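Local coordinates for uncharacterized protein (Leptotrichia buccalis, PDB 3T8K) that is of unknown function but has an ankyrin-repeat fold of stacked helical hairpins, which in other proteins commonly serves protein-protein binding, at residues Ile68-Phe79 / Phe100-Tyr111. Sequence-based numbering, arbitrary orientation.
Sequences IKSRTKEGTTLF and FLEKGADITALY
Lys69 and Ala105 bring the two backbones closest, their CA atoms 4.9 Å apart, and Phe79 lies beside Ile107 where helix 79-85 begins. Residues 68-79 form a hairpin-like loop with a type I turn from Thr72 to Gly75; residues 100-111 run out of helix 90-102 through a Schellman motif, whose C-prime residue, Gly104, takes the positive phi that suits glycine. Water bridges the backbones, one molecule donating to both Gly75 O and Leu110 O. A second accepts from Thr77 OG1 and donates to Asp106 O and Ala109 O, so a short hydroxyl side chain serves well here; the same OG1 weakly caps Phe79 N.

The Phe79 ring is the apolar centre. Ile107 CG1 sits over one face, 3.9 Å from the centroid and nearly on the normal, a CH-pi contact, while Phe100 turns its edge to the ring, T-shaped with planes at 75°. Ala105, whose lone methyl fits between the Phe79 ring and Ile68, sets its CB 3.5 Å from Phe79 CE2. Ile68 CD1 meets Phe100 CE1, and Leu78 CD1 lies over one face of the Phe100 ring, offset toward its rim. At the exposed margin the extended Arg71 chain carries NH2 to Asp106 OD2 (3.0 Å), a salt bridge whose hydrogen bond is weak and bent (131°). Asp106 OD1 accepts from Thr108 N, met from above the carboxylate plane, which makes an Asx turn, and separately from Thr108 OG1 through its syn lone pair; the two bonds steady the carboxylate.

Such side-by-side packing of successive interhelical loops is characteristic of the ankyrin-repeat fold.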
# COMPACT_ATOMS: atom_id res chain seq x y z
N ILE A 68 1.74 17.93 11.44
CA ILE A 68 1.23 16.66 11.96
C ILE A 68 -0.27 16.53 11.73
O ILE A 68 -0.83 15.43 11.70
CB ILE A 68 1.51 16.54 13.47
CG1 ILE A 68 3.01 16.41 13.73
CG2 ILE A 68 0.77 15.35 14.08
CD1 ILE A 68 3.61 15.14 13.16
N LYS A 69 -0.93 17.68 11.56
CA LYS A 69 -2.38 17.74 11.49
C LYS A 69 -2.89 17.88 10.05
O LYS A 69 -4.04 18.22 9.82
CB LYS A 69 -2.90 18.90 12.34
CG LYS A 69 -2.53 18.80 13.80
CD LYS A 69 -3.11 19.97 14.58
CE LYS A 69 -2.73 19.91 16.04
NZ LYS A 69 -3.31 21.05 16.81
N SER A 70 -2.01 17.61 9.09
CA SER A 70 -2.34 17.80 7.69
C SER A 70 -3.26 16.71 7.16
O SER A 70 -3.29 15.58 7.68
CB SER A 70 -1.06 17.84 6.85
OG SER A 70 -0.27 16.69 7.09
N ARG A 71 -4.01 17.04 6.11
CA ARG A 71 -4.91 16.07 5.50
C ARG A 71 -4.82 16.13 3.99
O ARG A 71 -4.53 17.18 3.41
CB ARG A 71 -6.35 16.33 5.94
CG ARG A 71 -6.54 16.18 7.44
CD ARG A 71 -7.99 16.20 7.80
NE ARG A 71 -8.19 16.18 9.24
CZ ARG A 71 -9.26 15.66 9.83
NH1 ARG A 71 -10.21 15.10 9.09
NH2 ARG A 71 -9.37 15.67 11.15
N THR A 72 -5.06 14.99 3.35
CA THR A 72 -5.10 14.93 1.90
C THR A 72 -6.35 15.66 1.43
O THR A 72 -7.15 16.11 2.24
CB THR A 72 -5.10 13.47 1.41
OG1 THR A 72 -6.37 12.85 1.69
CG2 THR A 72 -3.98 12.67 2.08
N LYS A 73 -6.51 15.79 0.11
CA LYS A 73 -7.68 16.48 -0.42
C LYS A 73 -8.96 15.71 -0.11
O LYS A 73 -10.06 16.27 -0.13
CB LYS A 73 -7.55 16.72 -1.93
CG LYS A 73 -7.58 15.46 -2.78
CD LYS A 73 -7.53 15.79 -4.27
CE LYS A 73 -7.88 14.58 -5.12
NZ LYS A 73 -7.60 14.80 -6.58
N GLU A 74 -8.82 14.41 0.18
CA GLU A 74 -9.96 13.58 0.55
C GLU A 74 -10.15 13.51 2.06
O GLU A 74 -11.02 12.78 2.54
CB GLU A 74 -9.83 12.17 -0.01
CG GLU A 74 -9.55 12.11 -1.49
CD GLU A 74 -8.17 11.58 -1.78
OE1 GLU A 74 -7.19 12.36 -1.65
OE2 GLU A 74 -8.06 10.38 -2.13
N GLY A 75 -9.33 14.25 2.80
CA GLY A 75 -9.50 14.34 4.24
C GLY A 75 -8.72 13.34 5.06
O GLY A 75 -8.94 13.21 6.26
N THR A 76 -7.81 12.62 4.42
CA THR A 76 -7.09 11.54 5.10
C THR A 76 -5.96 12.06 5.98
O THR A 76 -5.10 12.81 5.52
CB THR A 76 -6.52 10.56 4.08
OG1 THR A 76 -7.54 10.20 3.14
CG2 THR A 76 -6.00 9.32 4.78
N THR A 77 -5.95 11.64 7.25
CA THR A 77 -4.88 11.99 8.18
C THR A 77 -3.64 11.13 8.00
O THR A 77 -3.66 10.15 7.26
CB THR A 77 -5.32 11.82 9.63
OG1 THR A 77 -5.57 10.44 9.88
CG2 THR A 77 -6.58 12.62 9.91
N LEU A 78 -2.57 11.50 8.70
CA LEU A 78 -1.32 10.75 8.63
C LEU A 78 -1.50 9.32 9.14
O LEU A 78 -0.71 8.44 8.81
CB LEU A 78 -0.23 11.45 9.45
CG LEU A 78 0.17 12.82 8.89
CD1 LEU A 78 1.31 13.36 9.70
CD2 LEU A 78 0.54 12.71 7.43
N PHE A 79 -2.54 9.09 9.93
CA PHE A 79 -2.73 7.75 10.49
C PHE A 79 -2.91 6.67 9.43
O PHE A 79 -2.55 5.51 9.66
CB PHE A 79 -3.89 7.73 11.48
CG PHE A 79 -3.61 8.45 12.76
CD1 PHE A 79 -2.70 7.93 13.68
CD2 PHE A 79 -4.26 9.64 13.06
CE1 PHE A 79 -2.44 8.59 14.87
CE2 PHE A 79 -4.01 10.30 14.25
CZ PHE A 79 -3.09 9.78 15.16
N PHE A 100 1.93 11.20 17.16
CA PHE A 100 0.90 11.88 16.38
C PHE A 100 -0.26 12.30 17.28
O PHE A 100 -0.80 13.40 17.14
CB PHE A 100 0.37 11.01 15.24
CG PHE A 100 1.35 10.78 14.13
CD1 PHE A 100 2.53 11.50 14.06
CD2 PHE A 100 1.08 9.85 13.15
CE1 PHE A 100 3.43 11.29 13.02
CE2 PHE A 100 1.98 9.64 12.10
CZ PHE A 100 3.16 10.35 12.05
N LEU A 101 -0.66 11.42 18.19
CA LEU A 101 -1.74 11.73 19.11
C LEU A 101 -1.37 12.87 20.05
O LEU A 101 -2.17 13.77 20.30
CB LEU A 101 -2.15 10.49 19.92
CG LEU A 101 -2.83 9.38 19.13
CD1 LEU A 101 -3.11 8.14 19.99
CD2 LEU A 101 -4.13 9.88 18.51
N GLU A 102 -0.14 12.83 20.57
CA GLU A 102 0.31 13.86 21.49
C GLU A 102 0.37 15.22 20.80
O GLU A 102 0.16 16.25 21.44
CB GLU A 102 1.69 13.50 22.07
CG GLU A 102 1.64 12.30 23.00
CD GLU A 102 3.02 11.81 23.40
OE1 GLU A 102 4.01 12.16 22.71
OE2 GLU A 102 3.12 11.06 24.40
N LYS A 103 0.64 15.21 19.51
CA LYS A 103 0.78 16.45 18.76
C LYS A 103 -0.50 16.85 18.03
O LYS A 103 -0.48 17.72 17.17
CB LYS A 103 1.98 16.38 17.81
CG LYS A 103 3.31 16.35 18.56
CD LYS A 103 4.50 16.59 17.64
CE LYS A 103 5.79 16.68 18.43
NZ LYS A 103 5.86 17.90 19.31
N GLY A 104 -1.60 16.19 18.38
CA GLY A 104 -2.92 16.64 17.97
C GLY A 104 -3.52 16.08 16.69
O GLY A 104 -4.56 16.56 16.24
N ALA A 105 -2.90 15.07 16.10
CA ALA A 105 -3.50 14.46 14.92
C ALA A 105 -4.79 13.76 15.34
O ALA A 105 -4.94 13.33 16.49
CB ALA A 105 -2.54 13.48 14.27
N ASP A 106 -5.73 13.66 14.40
CA ASP A 106 -7.07 13.14 14.69
C ASP A 106 -7.26 11.70 14.20
O ASP A 106 -7.35 11.44 13.00
CB ASP A 106 -8.11 14.05 14.04
CG ASP A 106 -9.53 13.53 14.20
OD1 ASP A 106 -9.79 12.78 15.17
OD2 ASP A 106 -10.38 13.89 13.37
N ILE A 107 -7.35 10.77 15.14
CA ILE A 107 -7.47 9.36 14.79
C ILE A 107 -8.93 8.93 14.63
O ILE A 107 -9.21 7.82 14.19
CB ILE A 107 -6.75 8.45 15.83
CG1 ILE A 107 -6.45 7.07 15.24
CG2 ILE A 107 -7.57 8.36 17.13
CD1 ILE A 107 -5.60 6.21 16.15
N THR A 108 -9.87 9.82 14.97
CA THR A 108 -11.30 9.47 14.93
C THR A 108 -11.90 9.63 13.53
O THR A 108 -12.92 9.03 13.21
CB THR A 108 -12.14 10.31 15.92
OG1 THR A 108 -12.19 11.67 15.49
CG2 THR A 108 -11.55 10.24 17.31
N ALA A 109 -11.27 10.45 12.70
CA ALA A 109 -11.76 10.66 11.34
C ALA A 109 -11.65 9.39 10.51
O ALA A 109 -10.67 8.66 10.60
CB ALA A 109 -10.98 11.79 10.68
N LEU A 110 -12.68 9.13 9.70
CA LEU A 110 -12.69 7.98 8.82
C LEU A 110 -11.76 8.18 7.64
O LEU A 110 -11.32 9.29 7.37
CB LEU A 110 -14.10 7.73 8.29
CG LEU A 110 -15.10 7.41 9.40
CD1 LEU A 110 -16.43 6.96 8.80
CD2 LEU A 110 -14.52 6.35 10.30
N TYR A 111 -11.44 7.08 6.97
CA TYR A 111 -10.79 7.18 5.67
C TYR A 111 -11.98 7.23 4.74
O TYR A 111 -12.67 6.23 4.55
CB TYR A 111 -9.91 5.95 5.40
CG TYR A 111 -9.38 5.88 3.98
CD1 TYR A 111 -8.46 6.82 3.52
CD2 TYR A 111 -9.79 4.88 3.10
CE1 TYR A 111 -7.96 6.77 2.24
CE2 TYR A 111 -9.30 4.83 1.79
CZ TYR A 111 -8.39 5.77 1.37
OH TYR A 111 -7.88 5.74 0.09
O HOH W 1 -11.43 12.03 7.00
O HOH W 2 -8.09 9.58 11.04
O HOH W 3 -8.22 9.85 7.95